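Side-chain contacts in pyridoxine 4-oxidase (Mesorhizobium loti, PDB 4HA6), which oxidises the 4-hydroxymethyl group of pyridoxine to the aldehyde pyridoxal with FAD as cofactor, as a member of the GMC oxidoreductase family: residues D148-P152 and L153-F157; A322-F325 and T326-G329; G375-L378 and G379-L382; L389-G392 and R393-E396; T450-M453 and G454-D458. One frame throughout, in Å; residues are numbered along the deposited sequence. Where two conformers were deposited one is given.

Contact 1: D148-P152 and L153-F157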
# COMPACT_ATOMS: atom_id res chain seq x y z
N ASP A 148 22.11 9.27 -11.09
CA ASP A 148 23.41 8.65 -11.17
C ASP A 148 23.39 7.20 -10.69
O ASP A 148 24.01 6.34 -11.28
CB ASP A 148 24.44 9.45 -10.37
CG ASP A 148 24.90 10.69 -11.10
OD1 ASP A 148 24.12 11.24 -11.91
OD2 ASP A 148 26.05 11.12 -10.86
N GLU A 149 22.65 6.93 -9.62
CA GLU A 149 22.67 5.59 -9.03
C GLU A 149 21.72 4.60 -9.71
O GLU A 149 21.63 3.44 -9.30
CB GLU A 149 22.35 5.65 -7.54
CG GLU A 149 20.97 6.19 -7.24
CD GLU A 149 21.01 7.64 -6.85
OE1 GLU A 149 20.89 8.52 -7.75
OE2 GLU A 149 21.18 7.89 -5.64
N VAL A 150 21.01 5.03 -10.75
CA VAL A 150 20.13 4.11 -11.48
C VAL A 150 20.93 3.03 -12.21
O VAL A 150 21.90 3.32 -12.92
CB VAL A 150 19.23 4.86 -12.49
CG1 VAL A 150 18.44 3.87 -13.34
CG2 VAL A 150 18.28 5.80 -11.76
N SER A 151 20.52 1.78 -12.03
CA SER A 151 21.17 0.64 -12.67
C SER A 151 21.23 0.75 -14.21
O SER A 151 20.26 1.16 -14.85
CB SER A 151 20.43 -0.64 -12.28
OG SER A 151 20.74 -1.69 -13.17
N PRO A 152 22.38 0.39 -14.81
CA PRO A 152 22.45 0.44 -16.27
C PRO A 152 21.37 -0.42 -16.93
O PRO A 152 20.89 -0.05 -18.01
CB PRO A 152 23.87 -0.09 -16.59
CG PRO A 152 24.36 -0.72 -15.34
CD PRO A 152 23.67 -0.01 -14.20
N LEU A 153 20.97 -1.53 -16.29
CA LEU A 153 19.80 -2.31 -16.72
C LEU A 153 18.52 -1.46 -16.76
O LEU A 153 17.77 -1.49 -17.74
CB LEU A 153 19.58 -3.54 -15.81
CG LEU A 153 18.34 -4.41 -16.08
CD1 LEU A 153 18.18 -4.76 -17.57
CD2 LEU A 153 18.37 -5.69 -15.25
N ALA A 154 18.26 -0.72 -15.68
CA ALA A 154 17.08 0.13 -15.60
C ALA A 154 17.12 1.26 -16.63
O ALA A 154 16.09 1.61 -17.22
CB ALA A 154 16.90 0.70 -14.21
N ARG A 155 18.30 1.82 -16.87
CA ARG A 155 18.40 2.87 -17.88
C ARG A 155 18.10 2.31 -19.26
O ARG A 155 17.53 3.00 -20.12
CB ARG A 155 19.77 3.55 -17.84
CG ARG A 155 19.99 4.43 -16.63
CD ARG A 155 21.31 5.18 -16.71
NE ARG A 155 22.28 4.67 -15.74
CZ ARG A 155 23.32 3.90 -16.06
NH1 ARG A 155 23.53 3.56 -17.33
NH2 ARG A 155 24.16 3.49 -15.12
N ALA A 156 18.50 1.07 -19.48
CA ALA A 156 18.29 0.41 -20.76
C ALA A 156 16.79 0.15 -20.93
O ALA A 156 16.23 0.28 -22.04
CB ALA A 156 19.07 -0.87 -20.82
N PHE A 157 16.14 -0.22 -19.83
CA PHE A 157 14.71 -0.48 -19.84
C PHE A 157 13.99 0.83 -20.16
O PHE A 157 13.08 0.86 -21.00
CB PHE A 157 14.30 -0.99 -18.46
CG PHE A 157 12.82 -1.08 -18.25
CD1 PHE A 157 12.09 -2.14 -18.78
CD2 PHE A 157 12.16 -0.14 -17.47
CE1 PHE A 157 10.72 -2.25 -18.57
CE2 PHE A 157 10.78 -0.23 -17.24
CZ PHE A 157 10.06 -1.28 -17.79
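Arg155 sets out with CG anti to its own carbonyl carbon (chi1 -71°), then bends at chi3, and this kink folds the guanidinium back over Pro152 and the end of the preceding loop. Val150, with CG1 anti to the backbone N (chi1 174°), reaches forward to meet it. Val150 CG1 lies 3.6 Å from Ala154 CB and 3.7 Å from Arg155 CG; the valine branch and the aliphatic root of the arginine cross obliquely, and the small Ala154 methyl lets Val150 CG1 come close. Beyond this apolar patch the Arg155 guanidinium approaches Val150 O with two nitrogens, Arg155 NE at 3.1 Å and Arg155 NH2 at 3.2 Å, both weak bonds because their hydrogens point well off the oxygen. One face of the group rests on Pro152, whose CA stands 3.3 Å above the guanidinium plane near its rim. The whole is the N-terminal start of helix 152-163, with Ser151 as N-cap: Ser151 OG accepts a weak bond from Leu153 N at 3.1 Å. Proline suits the first helical turn, where its missing N-H costs no helical bond and its ring favours the required phi. Regular helical bonding then takes over, Arg155 N to Ser151 O at 2.9 Å and Ala156 N to Pro152 O at 3.0 Å. Val150 and Ala154 also touch Glu315 of strand 314-320, and Glu315 OE1 accepts a bond from Ser151 N. The Leu153 side chain packs on Cys337 of strand 333-338 and on Leu414.

Contact 2: A322-F325 and T326-G329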
# COMPACT_ATOMS: atom_id res chain seq x y z
N ALA A 322 -3.31 0.31 -21.99
CA ALA A 322 -3.20 -1.10 -22.35
C ALA A 322 -3.05 -1.34 -23.86
O ALA A 322 -2.63 -2.43 -24.25
CB ALA A 322 -4.38 -1.87 -21.81
N ASP A 323 -3.39 -0.37 -24.70
CA ASP A 323 -3.44 -0.62 -26.15
C ASP A 323 -2.47 0.23 -26.97
O ASP A 323 -2.48 0.18 -28.21
CB ASP A 323 -4.87 -0.44 -26.69
CG ASP A 323 -5.44 0.95 -26.42
OD1 ASP A 323 -4.71 1.81 -25.87
OD2 ASP A 323 -6.62 1.18 -26.75
N SER A 324 -1.63 1.00 -26.29
CA SER A 324 -0.74 1.93 -26.98
C SER A 324 0.35 2.49 -26.08
O SER A 324 0.11 2.84 -24.92
CB SER A 324 -1.56 3.10 -27.52
OG SER A 324 -0.70 4.17 -27.88
N PHE A 325 1.56 2.59 -26.62
CA PHE A 325 2.65 3.17 -25.85
C PHE A 325 2.66 4.70 -25.95
O PHE A 325 3.35 5.37 -25.18
CB PHE A 325 4.00 2.60 -26.32
CG PHE A 325 4.17 1.14 -26.03
CD1 PHE A 325 4.50 0.70 -24.75
CD2 PHE A 325 4.02 0.21 -27.04
CE1 PHE A 325 4.67 -0.64 -24.48
CE2 PHE A 325 4.19 -1.14 -26.79
CZ PHE A 325 4.53 -1.57 -25.50
N THR A 326 1.89 5.26 -26.88
CA THR A 326 1.93 6.70 -27.13
C THR A 326 0.75 7.43 -26.51
O THR A 326 0.79 8.65 -26.35
CB THR A 326 1.94 7.01 -28.65
OG1 THR A 326 0.90 6.26 -29.31
CG2 THR A 326 3.30 6.65 -29.25
N ALA A 327 -0.29 6.69 -26.17
CA ALA A 327 -1.48 7.30 -25.58
C ALA A 327 -1.23 7.76 -24.14
O ALA A 327 -0.49 7.12 -23.38
CB ALA A 327 -2.64 6.34 -25.64
N ALA A 328 -1.87 8.87 -23.78
CA ALA A 328 -1.71 9.50 -22.47
C ALA A 328 -2.90 9.18 -21.57
O ALA A 328 -3.81 8.44 -21.97
CB ALA A 328 -1.56 11.01 -22.65
N GLY A 329 -2.89 9.74 -20.37
CA GLY A 329 -4.06 9.66 -19.50
C GLY A 329 -3.88 8.74 -18.30
O GLY A 329 -2.75 8.57 -17.81
O HOH W 1 0.24 4.59 -22.84
O HOH W 2 2.38 7.29 -23.76
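Ser324 and Thr326 bring their hydroxyl oxygens close together across the bend, Ser324 OG standing 3.0 Å from Thr326 OG1. The serine side chain points into the turn, its OG anti to the backbone N (chi1 165°) and beside the carbonyl carbon, which carries the oxygen forward over the amides that follow. Thr326 turns its OG1 inward to the same place, between its backbone N and carbonyl carbon, and leaves its CG2 methyl on another branch. Ala327 comes in alongside, its CB 3.9 Å from Ser324 CB, and a methyl is small enough to let the serine oxygen approach the main chain. Two backbone amides grip Ser324 OG: Thr326 N at 3.0 Å, with an N-H...O angle of 147°, and Ala327 N at 3.1 Å. With an alanine here instead of Ser324, both amides would probably lose this acceptor and the bend be freer to open. Phe325, between the two hydroxyl residues, takes its ring away from them to pack on Thr407 and Ile408 of helix 392-409 and on Leu164. Two waters tie the backbone across the turn: one donates to Ser324 O and to Ala327 O, both at 2.7 Å, and the other donates to Phe325 O at 2.6 Å and again to Ala327 O. A serine hydroxyl that accepts from the amide two residues further on makes an ST turn, its oxygen shared here with the next amide, in the surface loop that joins the antiparallel strands 314-320 and 333-338.

Contact 3: G375-L378 and G379-L382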
# COMPACT_ATOMS: atom_id res chain seq x y z
N GLY A 375 -12.89 -15.96 14.30
CA GLY A 375 -13.32 -16.17 15.67
C GLY A 375 -13.13 -14.87 16.43
O GLY A 375 -12.70 -13.88 15.84
N PRO A 376 -13.44 -14.87 17.74
CA PRO A 376 -13.31 -13.63 18.51
C PRO A 376 -11.87 -13.29 18.91
O PRO A 376 -11.62 -12.15 19.32
CB PRO A 376 -14.14 -13.91 19.79
CG PRO A 376 -14.72 -15.33 19.62
CD PRO A 376 -13.92 -16.01 18.56
N GLU A 377 -10.94 -14.24 18.83
CA GLU A 377 -9.65 -14.05 19.52
C GLU A 377 -8.57 -13.39 18.67
O GLU A 377 -8.58 -13.50 17.44
CB GLU A 377 -9.14 -15.37 20.09
CG GLU A 377 -10.20 -16.16 20.86
CD GLU A 377 -10.72 -15.41 22.08
OE1 GLU A 377 -10.07 -14.45 22.53
OE2 GLU A 377 -11.80 -15.79 22.59
N LEU A 378 -7.62 -12.72 19.33
CA LEU A 378 -6.49 -12.13 18.62
C LEU A 378 -5.77 -13.21 17.80
O LEU A 378 -5.29 -12.95 16.70
CB LEU A 378 -5.51 -11.48 19.60
CG LEU A 378 -6.00 -10.20 20.27
CD1 LEU A 378 -5.05 -9.75 21.37
CD2 LEU A 378 -6.19 -9.09 19.23
N GLY A 379 -5.75 -14.44 18.31
CA GLY A 379 -4.99 -15.50 17.66
C GLY A 379 -5.73 -16.25 16.56
O GLY A 379 -5.12 -17.10 15.90
N ASP A 380 -7.02 -15.95 16.37
CA ASP A 380 -7.81 -16.60 15.32
C ASP A 380 -7.47 -15.95 13.98
O ASP A 380 -7.67 -14.74 13.80
CB ASP A 380 -9.30 -16.42 15.58
CG ASP A 380 -9.76 -17.12 16.84
OD1 ASP A 380 -10.75 -16.67 17.46
OD2 ASP A 380 -9.11 -18.13 17.20
N ARG A 381 -6.97 -16.74 13.03
CA ARG A 381 -6.47 -16.16 11.79
C ARG A 381 -7.59 -15.57 10.93
O ARG A 381 -8.74 -16.02 10.98
CB ARG A 381 -5.66 -17.19 10.99
CG ARG A 381 -6.43 -18.43 10.65
CD ARG A 381 -6.67 -18.52 9.16
NE ARG A 381 -7.66 -19.54 8.83
CZ ARG A 381 -8.04 -19.82 7.59
NH1 ARG A 381 -7.51 -19.17 6.56
NH2 ARG A 381 -8.96 -20.76 7.37
N LEU A 382 -7.25 -14.52 10.19
CA LEU A 382 -8.22 -13.88 9.32
C LEU A 382 -8.47 -14.75 8.09
O LEU A 382 -7.57 -15.45 7.63
CB LEU A 382 -7.76 -12.49 8.89
CG LEU A 382 -7.67 -11.41 9.97
CD1 LEU A 382 -7.01 -10.14 9.43
CD2 LEU A 382 -9.03 -11.09 10.58
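The chain reverses in a type I beta turn from Glu377 to Asp380, closed by Asp380 N bonding to Glu377 O at 3.1 Å. The Asp380 side chain leads back toward the start of the loop, its CG anti to the carbonyl carbon and beside the backbone N (chi1 -65°). Asp380 OD1 meets Glu377 N at 2.8 Å, at an N-H...O angle of 158°, the amide coming from above the carboxylate plane. One aspartate thus spans the turn with both its backbone N-H and its carboxylate: Glu377 O accepts from the first and Glu377 N donates to the second. This pinched loop joins strands 370-372 and 383-385. Gly375 suits its place because a side chain there would run into Asp380 OD1, which already lies 3.2 Å from Gly375 C. The Pro376 ring touches the carboxylate, with Pro376 CD 3.4 Å from Asp380 OD1. Glu377 lies beside Asp380 and points the same way; Glu377 CB touches Asp380 OD1 at 3.3 Å, but a bend at chi2 takes the acid away. Glu377 OE2 is therefore 5.3 Å from Asp380 OD1, and the like charges, if both are ionised, stay apart. At the outer corner Leu378 aims its side chain away from Asp380, onto Arg217 and Arg219 of strand 217-224 and Arg262 of helix 252-262, and the Leu378 side chain comes within about 5 Å of the bound FAD.

Contact 4: L389-G392 and R393-E396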
# COMPACT_ATOMS: atom_id res chain seq x y z
N LEU A 389 -7.89 -11.97 -9.96
CA LEU A 389 -8.22 -12.33 -11.35
C LEU A 389 -9.61 -12.95 -11.54
O LEU A 389 -9.76 -13.90 -12.32
CB LEU A 389 -7.17 -13.30 -11.91
CG LEU A 389 -5.91 -12.69 -12.57
CD1 LEU A 389 -5.69 -11.23 -12.20
CD2 LEU A 389 -4.67 -13.54 -12.28
N GLN A 390 -10.63 -12.41 -10.87
CA GLN A 390 -11.94 -13.04 -10.97
C GLN A 390 -12.82 -12.44 -12.08
O GLN A 390 -13.83 -13.02 -12.48
CB GLN A 390 -12.65 -13.02 -9.61
CG GLN A 390 -13.44 -14.31 -9.29
CD GLN A 390 -12.55 -15.56 -9.18
OE1 GLN A 390 -11.99 -15.84 -8.13
NE2 GLN A 390 -12.43 -16.30 -10.28
N THR A 391 -12.44 -11.27 -12.57
CA THR A 391 -13.22 -10.62 -13.60
C THR A 391 -12.59 -10.83 -14.97
O THR A 391 -11.37 -11.06 -15.08
CB THR A 391 -13.36 -9.11 -13.32
OG1 THR A 391 -12.05 -8.49 -13.33
CG2 THR A 391 -14.03 -8.88 -11.98
N GLY A 392 -13.40 -10.76 -16.02
CA GLY A 392 -12.86 -10.90 -17.37
C GLY A 392 -11.98 -9.74 -17.76
O GLY A 392 -11.00 -9.90 -18.50
N ARG A 393 -12.34 -8.56 -17.25
CA ARG A 393 -11.57 -7.34 -17.49
C ARG A 393 -10.15 -7.47 -16.90
O ARG A 393 -9.15 -7.20 -17.60
CB ARG A 393 -12.31 -6.13 -16.89
CG ARG A 393 -11.61 -4.78 -17.06
CD ARG A 393 -11.44 -4.42 -18.53
NE ARG A 393 -11.46 -2.97 -18.77
CZ ARG A 393 -11.81 -2.43 -19.93
NH1 ARG A 393 -12.17 -3.21 -20.94
NH2 ARG A 393 -11.80 -1.11 -20.09
N ASP A 394 -10.07 -7.92 -15.65
CA ASP A 394 -8.76 -8.10 -14.99
C ASP A 394 -7.89 -9.10 -15.75
O ASP A 394 -6.68 -8.92 -15.88
CB ASP A 394 -8.94 -8.61 -13.54
CG ASP A 394 -9.42 -7.52 -12.59
OD1 ASP A 394 -9.66 -6.38 -13.05
OD2 ASP A 394 -9.58 -7.82 -11.38
N ARG A 395 -8.51 -10.17 -16.25
CA ARG A 395 -7.77 -11.20 -16.97
C ARG A 395 -7.32 -10.69 -18.34
O ARG A 395 -6.19 -10.94 -18.76
CB ARG A 395 -8.60 -12.48 -17.09
CG ARG A 395 -8.79 -13.22 -15.76
CD ARG A 395 -9.73 -14.44 -15.87
NE ARG A 395 -9.33 -15.35 -16.95
CZ ARG A 395 -9.41 -16.68 -16.88
NH1 ARG A 395 -9.87 -17.27 -15.78
NH2 ARG A 395 -9.03 -17.41 -17.91
N GLU A 396 -8.21 -9.97 -19.02
CA GLU A 396 -7.92 -9.44 -20.36
C GLU A 396 -6.80 -8.39 -20.31
O GLU A 396 -5.83 -8.47 -21.09
CB GLU A 396 -9.20 -8.86 -20.99
CG GLU A 396 -9.07 -8.38 -22.47
CD GLU A 396 -8.44 -6.99 -22.61
OE1 GLU A 396 -8.51 -6.20 -21.63
OE2 GLU A 396 -7.88 -6.68 -23.69
O HOH W 3 -7.42 -9.19 -10.02
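Asp394 OD2 has two partners: a water donates to it at 2.9 Å while accepting from Leu389 N at 2.8 Å, and Ser367 OG is hydrogen-bonded to it as well. The other oxygen, OD1, bonds to Thr366 N, so the buried carboxylate has partners on both atoms, an arrangement that would probably favour its charged form. Its CG lies anti to the carbonyl carbon (chi1 -75°), directing the acid back over the loop. Here helix 392-409 begins, with Thr391 as N-cap: Thr391 OG1 accepts from Asp394 N and is also bonded to Thr366 OG1, although the exact place of this oxygen, and so both bonds, is less certain. A threonine suits the cap because its short hydroxyl can replace the carbonyl that the first turn lacks. Gly392 opens the helix, and Gly392 O takes Glu396 N at 2.8 Å, with an N-H...O angle of 154°; Thr391 O receives Arg395 N at 3.2 Å in the same helical pattern. In the conformer given, Arg395 lays its aliphatic stem against the loop backbone, Arg395 CG 3.4 Å from Thr391 O and CD 3.6 Å from Leu389 O, before its NH2 reaches a salt bridge with Asp434.

Contact 5: T450-M453 and G454-D458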
# COMPACT_ATOMS: atom_id res chain seq x y z
N THR A 450 -11.30 -2.01 2.81
CA THR A 450 -12.14 -2.86 3.65
C THR A 450 -13.00 -2.10 4.65
O THR A 450 -13.81 -2.71 5.36
CB THR A 450 -11.26 -3.87 4.42
OG1 THR A 450 -10.14 -3.17 5.01
CG2 THR A 450 -10.74 -4.93 3.46
N CYS A 451 -12.80 -0.79 4.73
CA CYS A 451 -13.69 0.06 5.51
C CYS A 451 -14.04 1.23 4.60
O CYS A 451 -13.74 2.38 4.92
CB CYS A 451 -13.00 0.55 6.79
SG CYS A 451 -12.63 -0.78 8.04
N ARG A 452 -14.66 0.93 3.46
CA ARG A 452 -14.73 1.94 2.38
C ARG A 452 -15.45 3.23 2.77
O ARG A 452 -16.52 3.23 3.41
CB ARG A 452 -15.31 1.37 1.07
CG ARG A 452 -16.79 1.16 1.10
CD ARG A 452 -17.37 0.65 -0.23
NE ARG A 452 -18.77 0.34 0.01
CZ ARG A 452 -19.75 1.24 -0.05
NH1 ARG A 452 -19.47 2.49 -0.37
NH2 ARG A 452 -21.01 0.88 0.20
N MET A 453 -14.82 4.33 2.39
CA MET A 453 -15.43 5.64 2.48
C MET A 453 -16.46 5.76 1.36
O MET A 453 -16.17 5.39 0.22
CB MET A 453 -14.35 6.71 2.33
CG MET A 453 -14.88 8.11 2.17
SD MET A 453 -13.58 9.35 2.01
CE MET A 453 -12.77 8.82 0.49
N GLY A 454 -17.65 6.27 1.68
CA GLY A 454 -18.67 6.45 0.65
C GLY A 454 -19.81 7.33 1.13
O GLY A 454 -20.03 7.48 2.34
N LYS A 455 -20.55 7.90 0.19
CA LYS A 455 -21.70 8.75 0.55
C LYS A 455 -23.01 7.96 0.68
O LYS A 455 -24.02 8.48 1.14
CB LYS A 455 -21.86 9.85 -0.49
CG LYS A 455 -22.29 9.34 -1.86
CD LYS A 455 -22.25 10.50 -2.87
CE LYS A 455 -22.82 10.10 -4.22
NZ LYS A 455 -22.07 8.95 -4.80
N ASP A 456 -22.98 6.70 0.24
CA ASP A 456 -24.18 5.86 0.27
C ASP A 456 -24.40 5.30 1.69
O ASP A 456 -23.45 5.25 2.48
CB ASP A 456 -24.05 4.74 -0.78
CG ASP A 456 -22.81 3.88 -0.57
OD1 ASP A 456 -21.69 4.42 -0.71
OD2 ASP A 456 -22.95 2.67 -0.28
N PRO A 457 -25.65 4.92 2.02
CA PRO A 457 -25.98 4.59 3.42
C PRO A 457 -25.17 3.44 4.01
O PRO A 457 -24.91 3.48 5.22
CB PRO A 457 -27.46 4.20 3.35
CG PRO A 457 -28.00 4.95 2.17
CD PRO A 457 -26.85 4.94 1.17
N ASP A 458 -24.78 2.46 3.20
CA ASP A 458 -24.04 1.32 3.74
C ASP A 458 -22.50 1.38 3.61
O ASP A 458 -21.82 0.39 3.88
CB ASP A 458 -24.59 0.00 3.19
CG ASP A 458 -25.83 -0.46 3.95
OD1 ASP A 458 -25.84 -0.36 5.19
OD2 ASP A 458 -26.78 -0.92 3.29
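Arg452 reaches across to Asp456 within the loop that links strands 441-443 and 473-475, the latter an outer strand of the parallel Rossmann-type sheet of the FAD-binding domain. From CB the side chain starts with CG between the backbone N and the carbonyl carbon (chi1 75°), then runs extended from CG to NE, long enough to carry the charge over the bend of the chain. At its end the guanidinium does the touching. Arg452 CZ stands 3.5 Å from Asp456 OD2, and the two terminal nitrogens approach the carboxylate end-on, one to each oxygen. Arg452 NH1 donates to Asp456 OD1 at 3.0 Å in an almost straight bond (173°), and Arg452 NH2 donates to Asp456 OD2 at 2.7 Å. Both oxygens use their syn lone pairs, and the guanidinium and carboxylate planes are only 8° from parallel, nearly coplanar, the paired geometry that makes a bidentate salt bridge strong. Asp284 is a second acidic partner of NH2, so the arginine joins two carboxylates. A methionine in place of Arg452 would probably leave Asp456 and Asp284 without their shared positive mate and let the bend shift. Met453, with CG anti to its backbone N, packs on Trp112. Gly454 suits the inside of the bend, since a CB on it would collide with Arg452 NH1.

In the fold
Along the chain the five contacts follow one another in series, and none touches another. Contacts 1 and 2 share one region, centres about 23 Å apart: helix 152-163 of contact 1 packs on strands 314-320 and 333-338, and contact 2 is the loop joining those strands. Helix 392-409 begins at contact 4 and further along receives Phe325 of contact 2, whose nearest atoms are about 6 Å from contact 4. Contacts 3 and 5, centres about 25 Å apart, lie by contrast toward the FAD side and both touch helix 252-262. Contacts 1 and 3, centres about 45 Å apart, fall on opposite sides of the chain's centre, the first beside the antiparallel sheet and the second near the cofactor.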